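PDB 6JOO: CRISPR-associated protein,CRISPR-associated endonuclease Cas9 from Corynebacterium diphtheriae, which uses a guide RNA to recognise and cleave matching DNA of mobile genetic elements, as part of a bacterial CRISPR immune system. Local coordinates for residues A[662-667]-A[737-742]; A[743-748]-A[769-774]. All coordinates share one frame; numbering follows the deposited sequence.

How the contacts relate
Both contacts lie in the C-terminal part of this engineered chain, and they follow one another along it without nesting or crossing. Contact 1 opens in the loop ahead of strand 668-671 and closes a long excursion, which carries the zinc ligands His712 and His719, by pairing 662-667 with the hairpin at 737-742. Contact 2 starts at the next residue and closes the shorter loop from 743-748 to 769-774, mostly strand. Strand 741-744 runs through both, and Ala743 packs against Thr663 and Leu738. Contact 1 ties the Cas9 beta-hairpin region to itself; contact 2 joins it to the Topo homology region, whose strands 749-757 and 764-771 pair with each other.

Contact 1 (A[662-667]-A[737-742]); sequences ETIGKL and ALRGGY. With nucleotides of chain D; nucleotides of chain B.
A type I' beta turn, Leu738 to Gly741, forms the tip of a two-stranded hairpin, and an antiparallel bridge joins its second strand to 662-667. Gly665 and Tyr742 make this hydrogen-bonded pair: Gly665 N donates to Tyr742 O at 2.9 Å (N-H...O angle 161°), while the return bond from Tyr742 N to Gly665 O is weak, at 3.1 Å. The Tyr742 ring stands beside the Gly665-Lys666 backbone, with Lys666 O at its edge, 3.4 Å from CE1. Leu667 CD1 packs on Tyr742 CB at 3.8 Å. With CG1 anti to its own carbonyl carbon (chi1 -52°), Ile664 carries CD1 to Arg739, meeting CD at 3.6 Å, and the two side chains cross at about a right angle. The U23 O2' of chain B donates to Arg739 O at 2.8 Å, the U48 O2' of chain B lies over a face of the Arg739 guanidinium, and a phosphate of DG9 of chain D is held by Glu662 N, Thr663 N and Thr663 OG1. Lys666 NZ forms a salt bridge to a phosphate of the bound RNA. Segment 662-667 thus runs beside strand 741-744, while strand 735-738 pairs with that strand's other edge.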
ATOM      1  N   GLU A 662      -6.006  10.482  12.430  1.00 59.87           N
ATOM      2  CA  GLU A 662      -5.094   9.854  13.376  1.00 70.11           C
ATOM      3  C   GLU A 662      -4.911  10.648  14.662  1.00 65.84           C
ATOM      4  O   GLU A 662      -4.465  10.078  15.665  1.00 81.95           O
ATOM      5  CB  GLU A 662      -3.731   9.626  12.715  1.00 72.44           C
ATOM      6  CG  GLU A 662      -3.787   8.750  11.466  1.00 58.58           C
ATOM      7  CD  GLU A 662      -2.461   8.696  10.724  1.00 90.46           C
ATOM      8  OE1 GLU A 662      -1.562   9.500  11.051  1.00 94.71           O
ATOM      9  OE2 GLU A 662      -2.318   7.850   9.814  1.00101.52           O
ATOM     10  N   THR A 663      -5.243  11.935  14.665  1.00 64.59           N
ATOM     11  CA  THR A 663      -5.059  12.755  15.854  1.00 83.45           C
ATOM     12  C   THR A 663      -6.211  12.545  16.831  1.00 67.97           C
ATOM     13  O   THR A 663      -7.378  12.483  16.435  1.00 61.41           O
ATOM     14  CB  THR A 663      -4.951  14.232  15.467  1.00 74.91           C
ATOM     15  OG1 THR A 663      -3.997  14.378  14.406  1.00 72.71           O
ATOM     16  CG2 THR A 663      -4.498  15.064  16.655  1.00 72.08           C
ATOM     17  N   ILE A 664      -5.874  12.424  18.113  1.00 70.88           N
ATOM     18  CA  ILE A 664      -6.845  12.181  19.173  1.00 71.67           C
ATOM     19  C   ILE A 664      -6.951  13.439  20.024  1.00 76.46           C
ATOM     20  O   ILE A 664      -5.931  14.007  20.434  1.00 76.43           O
ATOM     21  CB  ILE A 664      -6.449  10.968  20.033  1.00 81.02           C
ATOM     22  CG1 ILE A 664      -6.164   9.756  19.144  1.00 85.13           C
ATOM     23  CG2 ILE A 664      -7.544  10.645  21.038  1.00 69.20           C
ATOM     24  CD1 ILE A 664      -5.621   8.567  19.901  1.00103.75           C
ATOM     25  N   GLY A 665      -8.181  13.873  20.287  1.00 67.98           N
ATOM     26  CA  GLY A 665      -8.405  15.070  21.073  1.00 71.77           C
ATOM     27  C   GLY A 665      -9.123  14.785  22.375  1.00 83.49           C
ATOM     28  O   GLY A 665      -9.767  13.742  22.518  1.00 83.64           O
ATOM     29  N   LYS A 666      -9.017  15.699  23.335  1.00 77.98           N
ATOM     30  CA  LYS A 666      -9.689  15.507  24.612  1.00 66.63           C
ATOM     31  C   LYS A 666     -11.197  15.611  24.433  1.00 62.57           C
ATOM     32  O   LYS A 666     -11.698  16.499  23.738  1.00 70.31           O
ATOM     33  CB  LYS A 666      -9.211  16.538  25.634  1.00 56.67           C
ATOM     34  CG  LYS A 666      -7.742  16.435  26.023  1.00 63.55           C
ATOM     35  CD  LYS A 666      -7.308  17.667  26.811  1.00 96.66           C
ATOM     36  CE  LYS A 666      -5.906  17.521  27.381  1.00118.20           C
ATOM     37  NZ  LYS A 666      -5.857  16.543  28.506  1.00129.33           N
ATOM     38  N   LEU A 667     -11.920  14.692  25.061  1.00 86.09           N
ATOM     39  CA  LEU A 667     -13.370  14.740  25.049  1.00 87.77           C
ATOM     40  C   LEU A 667     -13.867  15.817  26.012  1.00 94.88           C
ATOM     41  O   LEU A 667     -13.138  16.288  26.889  1.00102.09           O
ATOM     42  CB  LEU A 667     -13.946  13.377  25.428  1.00 87.59           C
ATOM     43  CG  LEU A 667     -15.306  13.005  24.845  1.00 89.52           C
ATOM     44  CD1 LEU A 667     -15.240  12.986  23.330  1.00 76.93           C
ATOM     45  CD2 LEU A 667     -15.742  11.656  25.378  1.00 88.13           C
ATOM     46  N   ALA A 737     -15.818   8.092  19.529  1.00 66.40           N
ATOM     47  CA  ALA A 737     -15.064   7.931  20.765  1.00 79.70           C
ATOM     48  C   ALA A 737     -14.002   6.858  20.574  1.00 83.07           C
ATOM     49  O   ALA A 737     -14.304   5.745  20.132  1.00 85.65           O
ATOM     50  CB  ALA A 737     -16.001   7.560  21.910  1.00 92.36           C
ATOM     51  N   LEU A 738     -12.757   7.187  20.902  1.00 81.58           N
ATOM     52  CA  LEU A 738     -11.644   6.302  20.574  1.00 70.65           C
ATOM     53  C   LEU A 738     -10.495   6.557  21.532  1.00 87.23           C
ATOM     54  O   LEU A 738     -10.031   7.695  21.651  1.00 90.93           O
ATOM     55  CB  LEU A 738     -11.203   6.529  19.134  1.00 60.80           C
ATOM     56  CG  LEU A 738      -9.936   5.818  18.670  1.00 77.42           C
ATOM     57  CD1 LEU A 738     -10.129   4.314  18.683  1.00104.27           C
ATOM     58  CD2 LEU A 738      -9.543   6.298  17.287  1.00 80.04           C
ATOM     59  N   ARG A 739     -10.039   5.500  22.206  1.00 81.08           N
ATOM     60  CA  ARG A 739      -8.847   5.553  23.050  1.00 81.02           C
ATOM     61  C   ARG A 739      -8.973   6.639  24.116  1.00 79.83           C
ATOM     62  O   ARG A 739      -8.065   7.443  24.326  1.00 87.78           O
ATOM     63  CB  ARG A 739      -7.590   5.762  22.203  1.00 87.75           C
ATOM     64  CG  ARG A 739      -7.413   4.723  21.118  1.00 98.47           C
ATOM     65  CD  ARG A 739      -6.248   5.080  20.227  1.00104.40           C
ATOM     66  NE  ARG A 739      -6.420   4.566  18.873  1.00 97.15           N
ATOM     67  CZ  ARG A 739      -5.686   4.954  17.839  1.00 98.53           C
ATOM     68  NH1 ARG A 739      -4.733   5.863  18.008  1.00 87.84           N
ATOM     69  NH2 ARG A 739      -5.905   4.441  16.636  1.00101.98           N
ATOM     70  N   GLY A 740     -10.105   6.658  24.787  1.00 95.96           N
ATOM     71  CA  GLY A 740     -10.388   7.659  25.815  1.00106.65           C
ATOM     72  C   GLY A 740     -10.859   9.004  25.315  1.00 90.58           C
ATOM     73  O   GLY A 740     -11.790   9.584  25.871  1.00107.97           O
ATOM     74  N   GLY A 741     -10.231   9.511  24.261  1.00 86.27           N
ATOM     75  CA  GLY A 741     -10.637  10.775  23.681  1.00 70.22           C
ATOM     76  C   GLY A 741     -11.564  10.595  22.498  1.00 70.03           C
ATOM     77  O   GLY A 741     -12.559   9.867  22.581  1.00 65.20           O
ATOM     78  N   TYR A 742     -11.244  11.258  21.390  1.00 64.84           N
ATOM     79  CA  TYR A 742     -12.055  11.173  20.186  1.00 50.55           C
ATOM     80  C   TYR A 742     -11.173  11.466  18.982  1.00 65.94           C
ATOM     81  O   TYR A 742     -10.043  11.944  19.112  1.00 51.93           O
ATOM     82  CB  TYR A 742     -13.239  12.145  20.234  1.00 51.97           C
ATOM     83  CG  TYR A 742     -12.872  13.570  19.878  1.00 68.25           C
ATOM     84  CD1 TYR A 742     -12.270  14.407  20.808  1.00 77.17           C
ATOM     85  CD2 TYR A 742     -13.129  14.080  18.609  1.00 52.27           C
ATOM     86  CE1 TYR A 742     -11.932  15.709  20.486  1.00 74.01           C
ATOM     87  CE2 TYR A 742     -12.797  15.378  18.279  1.00 60.23           C
ATOM     88  CZ  TYR A 742     -12.199  16.190  19.220  1.00 77.44           C
ATOM     89  OH  TYR A 742     -11.867  17.485  18.894  1.00 88.22           O
TER
ATOM     90  P    DG D   9      -4.628  13.321  11.121  1.00 76.16           P
ATOM     91  OP1  DG D   9      -4.833  11.997  10.493  1.00 73.95           O
ATOM     92  OP2  DG D   9      -5.507  13.762  12.227  1.00 75.43           O
ATOM     93  O5'  DG D   9      -3.119  13.442  11.642  1.00 81.52           O
ATOM     94  C5'  DG D   9      -2.046  12.860  10.906  1.00 84.62           C
ATOM     95  C4'  DG D   9      -0.713  13.341  11.446  1.00 86.82           C
ATOM     96  O4'  DG D   9      -0.567  12.902  12.812  1.00 85.58           O
ATOM     97  C3'  DG D   9       0.505  12.800  10.723  1.00 87.99           C
ATOM     98  O3'  DG D   9       0.828  13.657   9.645  1.00 91.28           O
ATOM     99  C2'  DG D   9       1.587  12.841  11.802  1.00 88.21           C
ATOM    100  C1'  DG D   9       0.797  12.660  13.098  1.00 86.21           C
ATOM    101  N9   DG D   9       0.918  11.327  13.676  1.00 84.62           N
ATOM    102  C8   DG D   9       0.024  10.290  13.561  1.00 82.89           C
ATOM    103  N7   DG D   9       0.397   9.212  14.191  1.00 82.89           N
ATOM    104  C5   DG D   9       1.615   9.559  14.763  1.00 84.80           C
ATOM    105  C6   DG D   9       2.495   8.796  15.566  1.00 85.54           C
ATOM    106  O6   DG D   9       2.366   7.622  15.944  1.00 84.73           O
ATOM    107  N1   DG D   9       3.621   9.530  15.935  1.00 87.32           N
ATOM    108  C2   DG D   9       3.863  10.835  15.570  1.00 88.30           C
ATOM    109  N2   DG D   9       5.004  11.379  16.019  1.00 90.18           N
ATOM    110  N3   DG D   9       3.046  11.557  14.819  1.00 88.03           N
ATOM    111  C4   DG D   9       1.947  10.858  14.454  1.00 85.80           C
TER
ATOM    112  P     U B  23      -3.419  15.113  23.728  1.00 94.76           P
ATOM    113  OP1   U B  23      -4.177  16.390  23.775  1.00 94.56           O
ATOM    114  OP2   U B  23      -2.133  14.992  24.459  1.00 99.07           O
ATOM    115  O5'   U B  23      -4.381  13.961  24.252  1.00 91.03           O
ATOM    116  C5'   U B  23      -5.695  13.824  23.735  1.00 86.55           C
ATOM    117  C4'   U B  23      -6.270  12.470  24.060  1.00 83.58           C
ATOM    118  O4'   U B  23      -5.458  11.431  23.453  1.00 81.24           O
ATOM    119  C3'   U B  23      -6.298  12.095  25.532  1.00 86.05           C
ATOM    120  O3'   U B  23      -7.378  12.677  26.241  1.00 86.83           O
ATOM    121  C2'   U B  23      -6.343  10.574  25.483  1.00 83.17           C
ATOM    122  O2'   U B  23      -7.655  10.122  25.187  1.00 80.31           O
ATOM    123  C1'   U B  23      -5.451  10.284  24.277  1.00 80.82           C
ATOM    124  N1    U B  23      -4.058   9.987  24.678  1.00 83.59           N
ATOM    125  C2    U B  23      -3.782   8.730  25.190  1.00 82.32           C
ATOM    126  O2    U B  23      -4.628   7.859  25.324  1.00 79.48           O
ATOM    127  N3    U B  23      -2.471   8.526  25.543  1.00 84.05           N
ATOM    128  C4    U B  23      -1.431   9.425  25.439  1.00 86.93           C
ATOM    129  O4    U B  23      -0.300   9.091  25.802  1.00 88.05           O
ATOM    130  C5    U B  23      -1.800  10.698  24.900  1.00 88.50           C
ATOM    131  C6    U B  23      -3.068  10.928  24.548  1.00 86.74           C
ATOM    132  P     U B  48      -4.418  -1.471  21.123  1.00 85.73           P
ATOM    133  OP1   U B  48      -5.380  -2.276  20.327  1.00 82.83           O
ATOM    134  OP2   U B  48      -3.259  -2.138  21.771  1.00 87.87           O
ATOM    135  O5'   U B  48      -3.865  -0.299  20.193  1.00 84.80           O
ATOM    136  C5'   U B  48      -4.747   0.456  19.375  1.00 83.41           C
ATOM    137  C4'   U B  48      -4.094   1.713  18.856  1.00 82.01           C
ATOM    138  O4'   U B  48      -3.519   2.460  19.956  1.00 85.01           O
ATOM    139  C3'   U B  48      -2.933   1.518  17.895  1.00 80.83           C
ATOM    140  O3'   U B  48      -3.361   1.276  16.565  1.00 76.28           O
ATOM    141  C2'   U B  48      -2.153   2.820  18.042  1.00 83.96           C
ATOM    142  O2'   U B  48      -2.747   3.848  17.268  1.00 85.17           O
ATOM    143  C1'   U B  48      -2.366   3.148  19.522  1.00 86.88           C
ATOM    144  N1    U B  48      -1.214   2.744  20.359  1.00 92.84           N
ATOM    145  C2    U B  48      -0.166   3.637  20.461  1.00 94.36           C
ATOM    146  O2    U B  48      -0.159   4.719  19.900  1.00 93.37           O
ATOM    147  N3    U B  48       0.879   3.220  21.246  1.00 97.51           N
ATOM    148  C4    U B  48       0.976   2.024  21.923  1.00100.80           C
ATOM    149  O4    U B  48       1.985   1.793  22.591  1.00105.76           O
ATOM    150  C5    U B  48      -0.149   1.154  21.764  1.00 97.67           C
ATOM    151  C6    U B  48      -1.183   1.533  21.007  1.00 95.44           C
TER

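Contact 2 (A[743-748]-A[769-774]). With nucleotides of chain C.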
ATOM      1  N   ALA A 743     -11.708  11.180  17.798  1.00 66.80           N
ATOM      2  CA  ALA A 743     -11.024  11.489  16.553  1.00 49.35           C
ATOM      3  C   ALA A 743     -12.070  11.774  15.487  1.00 55.57           C
ATOM      4  O   ALA A 743     -13.155  11.186  15.494  1.00 45.66           O
ATOM      5  CB  ALA A 743     -10.102  10.346  16.118  1.00 61.42           C
ATOM      6  N   GLU A 744     -11.740  12.683  14.577  1.00 62.20           N
ATOM      7  CA  GLU A 744     -12.669  13.064  13.524  1.00 58.14           C
ATOM      8  C   GLU A 744     -12.682  12.019  12.415  1.00 60.14           C
ATOM      9  O   GLU A 744     -11.644  11.455  12.058  1.00 61.62           O
ATOM     10  CB  GLU A 744     -12.302  14.435  12.952  1.00 72.47           C
ATOM     11  CG  GLU A 744     -12.511  15.599  13.917  1.00 70.58           C
ATOM     12  CD  GLU A 744     -12.301  16.957  13.260  1.00 83.88           C
ATOM     13  OE1 GLU A 744     -12.011  16.999  12.043  1.00 91.70           O
ATOM     14  OE2 GLU A 744     -12.425  17.984  13.961  1.00 97.53           O
ATOM     15  N   LEU A 745     -13.873  11.769  11.869  1.00 68.92           N
ATOM     16  CA  LEU A 745     -14.027  10.781  10.806  1.00 52.61           C
ATOM     17  C   LEU A 745     -13.369  11.208   9.501  1.00 56.17           C
ATOM     18  O   LEU A 745     -13.021  10.343   8.693  1.00 69.22           O
ATOM     19  CB  LEU A 745     -15.508  10.497  10.568  1.00 42.48           C
ATOM     20  CG  LEU A 745     -16.259   9.942  11.779  1.00 63.11           C
ATOM     21  CD1 LEU A 745     -17.743   9.800  11.472  1.00 52.93           C
ATOM     22  CD2 LEU A 745     -15.656   8.610  12.188  1.00 45.36           C
ATOM     23  N   GLY A 746     -13.192  12.508   9.275  1.00 53.25           N
ATOM     24  CA  GLY A 746     -12.523  12.946   8.066  1.00 51.49           C
ATOM     25  C   GLY A 746     -13.383  12.762   6.826  1.00 44.46           C
ATOM     26  O   GLY A 746     -14.615  12.743   6.882  1.00 61.26           O
ATOM     27  N   SER A 747     -12.713  12.634   5.681  1.00 60.75           N
ATOM     28  CA  SER A 747     -13.384  12.443   4.400  1.00 67.95           C
ATOM     29  C   SER A 747     -13.734  10.986   4.123  1.00 57.71           C
ATOM     30  O   SER A 747     -13.901  10.608   2.957  1.00 53.48           O
ATOM     31  CB  SER A 747     -12.516  12.994   3.266  1.00 74.51           C
ATOM     32  OG  SER A 747     -11.278  12.307   3.191  1.00 85.28           O
ATOM     33  N   SER A 748     -13.870  10.168   5.166  1.00 63.71           N
ATOM     34  CA  SER A 748     -14.074   8.728   5.014  1.00 57.85           C
ATOM     35  C   SER A 748     -15.535   8.407   4.685  1.00 62.26           C
ATOM     36  O   SER A 748     -16.233   7.694   5.407  1.00 58.90           O
ATOM     37  CB  SER A 748     -13.620   8.009   6.277  1.00 70.67           C
ATOM     38  OG  SER A 748     -14.328   8.481   7.410  1.00 57.69           O
ATOM     39  N   ARG A 769     -24.468  11.705   3.256  1.00 49.91           N
ATOM     40  CA  ARG A 769     -23.102  11.214   3.109  1.00 56.10           C
ATOM     41  C   ARG A 769     -22.890  10.068   4.092  1.00 55.93           C
ATOM     42  O   ARG A 769     -22.861  10.282   5.307  1.00 71.02           O
ATOM     43  CB  ARG A 769     -22.099  12.338   3.344  1.00 43.42           C
ATOM     44  CG  ARG A 769     -22.284  13.529   2.422  1.00 42.57           C
ATOM     45  CD  ARG A 769     -21.243  14.598   2.696  1.00 55.08           C
ATOM     46  NE  ARG A 769     -21.254  15.046   4.085  1.00 58.17           N
ATOM     47  CZ  ARG A 769     -20.440  15.976   4.571  1.00 59.31           C
ATOM     48  NH1 ARG A 769     -19.553  16.561   3.779  1.00 58.24           N
ATOM     49  NH2 ARG A 769     -20.510  16.321   5.848  1.00 67.64           N
ATOM     50  N   VAL A 770     -22.735   8.856   3.570  1.00 63.98           N
ATOM     51  CA  VAL A 770     -22.660   7.659   4.402  1.00 55.48           C
ATOM     52  C   VAL A 770     -21.205   7.387   4.760  1.00 60.81           C
ATOM     53  O   VAL A 770     -20.370   7.154   3.879  1.00 45.41           O
ATOM     54  CB  VAL A 770     -23.287   6.450   3.695  1.00 50.06           C
ATOM     55  CG1 VAL A 770     -23.382   5.276   4.660  1.00 56.99           C
ATOM     56  CG2 VAL A 770     -24.658   6.815   3.144  1.00 57.70           C
ATOM     57  N   TYR A 771     -20.906   7.414   6.056  1.00 53.57           N
ATOM     58  CA  TYR A 771     -19.557   7.131   6.520  1.00 48.42           C
ATOM     59  C   TYR A 771     -19.225   5.657   6.335  1.00 73.79           C
ATOM     60  O   TYR A 771     -20.107   4.795   6.304  1.00 80.81           O
ATOM     61  CB  TYR A 771     -19.403   7.502   7.994  1.00 63.94           C
ATOM     62  CG  TYR A 771     -19.313   8.982   8.277  1.00 58.81           C
ATOM     63  CD1 TYR A 771     -18.175   9.707   7.943  1.00 56.60           C
ATOM     64  CD2 TYR A 771     -20.355   9.652   8.906  1.00 65.38           C
ATOM     65  CE1 TYR A 771     -18.084  11.060   8.211  1.00 63.97           C
ATOM     66  CE2 TYR A 771     -20.273  11.004   9.180  1.00 66.24           C
ATOM     67  CZ  TYR A 771     -19.137  11.703   8.830  1.00 72.32           C
ATOM     68  OH  TYR A 771     -19.053  13.051   9.100  1.00 61.09           O
ATOM     69  N   THR A 772     -17.927   5.371   6.221  1.00 72.35           N
ATOM     70  CA  THR A 772     -17.491   3.984   6.120  1.00 56.60           C
ATOM     71  C   THR A 772     -17.849   3.205   7.380  1.00 71.38           C
ATOM     72  O   THR A 772     -18.239   2.034   7.306  1.00 70.38           O
ATOM     73  CB  THR A 772     -15.984   3.930   5.855  1.00 50.59           C
ATOM     74  OG1 THR A 772     -15.694   4.536   4.589  1.00 51.83           O
ATOM     75  CG2 THR A 772     -15.489   2.497   5.834  1.00 46.04           C
ATOM     76  N   ILE A 773     -17.769   3.855   8.543  1.00 57.40           N
ATOM     77  CA  ILE A 773     -17.902   3.139   9.809  1.00 74.26           C
ATOM     78  C   ILE A 773     -19.333   2.663  10.035  1.00 76.23           C
ATOM     79  O   ILE A 773     -19.552   1.609  10.646  1.00 84.96           O
ATOM     80  CB  ILE A 773     -17.400   4.028  10.960  1.00 77.20           C
ATOM     81  CG1 ILE A 773     -15.932   4.384  10.721  1.00 82.07           C
ATOM     82  CG2 ILE A 773     -17.582   3.338  12.307  1.00 86.22           C
ATOM     83  CD1 ILE A 773     -15.261   5.048  11.888  1.00 83.86           C
ATOM     84  N   ASP A 774     -20.323   3.401   9.540  1.00 71.04           N
ATOM     85  CA  ASP A 774     -21.713   3.013   9.739  1.00 71.43           C
ATOM     86  C   ASP A 774     -22.144   1.844   8.861  1.00 74.61           C
ATOM     87  O   ASP A 774     -23.292   1.400   8.976  1.00 78.61           O
ATOM     88  CB  ASP A 774     -22.633   4.215   9.501  1.00 68.22           C
ATOM     89  CG  ASP A 774     -22.571   5.225  10.631  1.00 83.79           C
ATOM     90  OD1 ASP A 774     -22.284   4.814  11.775  1.00 99.97           O
ATOM     91  OD2 ASP A 774     -22.807   6.426  10.381  1.00 65.18           O
TER
ATOM     92  P    DT C   4     -17.085  17.474   6.399  1.00 63.03           P
ATOM     93  OP1  DT C   4     -17.773  16.489   7.260  1.00 62.70           O
ATOM     94  OP2  DT C   4     -17.825  18.174   5.330  1.00 67.61           O
ATOM     95  O5'  DT C   4     -16.410  18.566   7.349  1.00 67.23           O
ATOM     96  C5'  DT C   4     -15.625  18.143   8.454  1.00 66.29           C
ATOM     97  C4'  DT C   4     -15.046  19.333   9.200  1.00 69.03           C
ATOM     98  O4'  DT C   4     -14.221  20.127   8.307  1.00 70.11           O
ATOM     99  C3'  DT C   4     -16.074  20.289   9.802  1.00 70.57           C
ATOM    100  O3'  DT C   4     -15.715  20.595  11.133  1.00 72.81           O
ATOM    101  C2'  DT C   4     -16.003  21.522   8.897  1.00 71.65           C
ATOM    102  C1'  DT C   4     -14.555  21.493   8.438  1.00 72.14           C
ATOM    103  N1   DT C   4     -14.331  22.159   7.108  1.00 72.82           N
ATOM    104  C2   DT C   4     -13.514  23.265   7.026  1.00 75.21           C
ATOM    105  O2   DT C   4     -12.952  23.756   7.989  1.00 77.74           O
ATOM    106  N3   DT C   4     -13.377  23.783   5.763  1.00 75.30           N
ATOM    107  C4   DT C   4     -13.959  23.314   4.598  1.00 74.33           C
ATOM    108  O4   DT C   4     -13.774  23.848   3.507  1.00 74.66           O
ATOM    109  C5   DT C   4     -14.799  22.153   4.754  1.00 72.98           C
ATOM    110  C7   DT C   4     -15.486  21.554   3.562  1.00 71.83           C
ATOM    111  C6   DT C   4     -14.943  21.640   5.986  1.00 72.31           C
ATOM    112  P    DG C   3     -14.517  15.754   0.063  1.00 59.54           P
ATOM    113  OP1  DG C   3     -15.564  14.711  -0.056  1.00 57.12           O
ATOM    114  OP2  DG C   3     -14.496  16.861  -0.915  1.00 62.27           O
ATOM    115  O5'  DG C   3     -14.548  16.422   1.524  1.00 63.33           O
ATOM    116  C5'  DG C   3     -14.875  15.643   2.679  1.00 62.82           C
ATOM    117  C4'  DG C   3     -14.293  16.267   3.946  1.00 66.05           C
ATOM    118  O4'  DG C   3     -13.049  16.914   3.629  1.00 67.35           O
ATOM    119  C3'  DG C   3     -15.171  17.316   4.615  1.00 67.59           C
ATOM    120  O3'  DG C   3     -15.843  16.727   5.711  1.00 67.90           O
ATOM    121  C2'  DG C   3     -14.197  18.391   5.100  1.00 70.81           C
ATOM    122  C1'  DG C   3     -12.882  18.084   4.388  1.00 70.64           C
ATOM    123  N9   DG C   3     -12.463  19.142   3.484  1.00 73.96           N
ATOM    124  C8   DG C   3     -12.641  19.181   2.124  1.00 74.61           C
ATOM    125  N7   DG C   3     -12.163  20.257   1.569  1.00 77.09           N
ATOM    126  C5   DG C   3     -11.634  20.980   2.631  1.00 77.76           C
ATOM    127  C6   DG C   3     -10.979  22.235   2.643  1.00 78.70           C
ATOM    128  O6   DG C   3     -10.730  22.982   1.689  1.00 79.27           O
ATOM    129  N1   DG C   3     -10.600  22.603   3.929  1.00 79.51           N
ATOM    130  C2   DG C   3     -10.823  21.854   5.057  1.00 79.32           C
ATOM    131  N2   DG C   3     -10.383  22.373   6.209  1.00 81.37           N
ATOM    132  N3   DG C   3     -11.435  20.678   5.060  1.00 77.21           N
ATOM    133  C4   DG C   3     -11.811  20.305   3.816  1.00 76.62           C
TER
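Leu745 presses its CD1 methyl onto the face of the Tyr771 ring: the methyl stands 3.3 Å from the ring centroid, 4° off the normal, a CH-pi contact. The other methyl, CD2, turns to Ile773 CD1 at 3.6 Å, so one leucine serves both partners. This apolar wedge, between the ends of strand 741-744 in the beta-hairpin region and strand 764-771 in the Topo homology region, is the tight part, and Met793 and Ile736 close in around it. Ser748 O belongs to it, accepting from Thr772 N at 3.0 Å (N-H...O angle 156°), with a weak bond from Thr772 OG1. The loose side is the middle of the type II' turn from Leu745 to Ser748: Gly746 O comes only to 4.1 Å from Tyr771 CE1, and Ser747 faces the sugar of DG3 of chain C. Across the turn, Ser748 OG donates to Leu745 O at 2.6 Å, and Ala659 O is a second hydrogen-bond partner of the hydroxyl. Arg769 NH1 donates to OP2 of DT4 of chain C at 2.8 Å and also bonds Phe853 O. Dispersion and backbone bonding thus join the segments, while Arg769 hydrogen-bonds a DNA phosphate, probably reinforced by charge and independent of base identity.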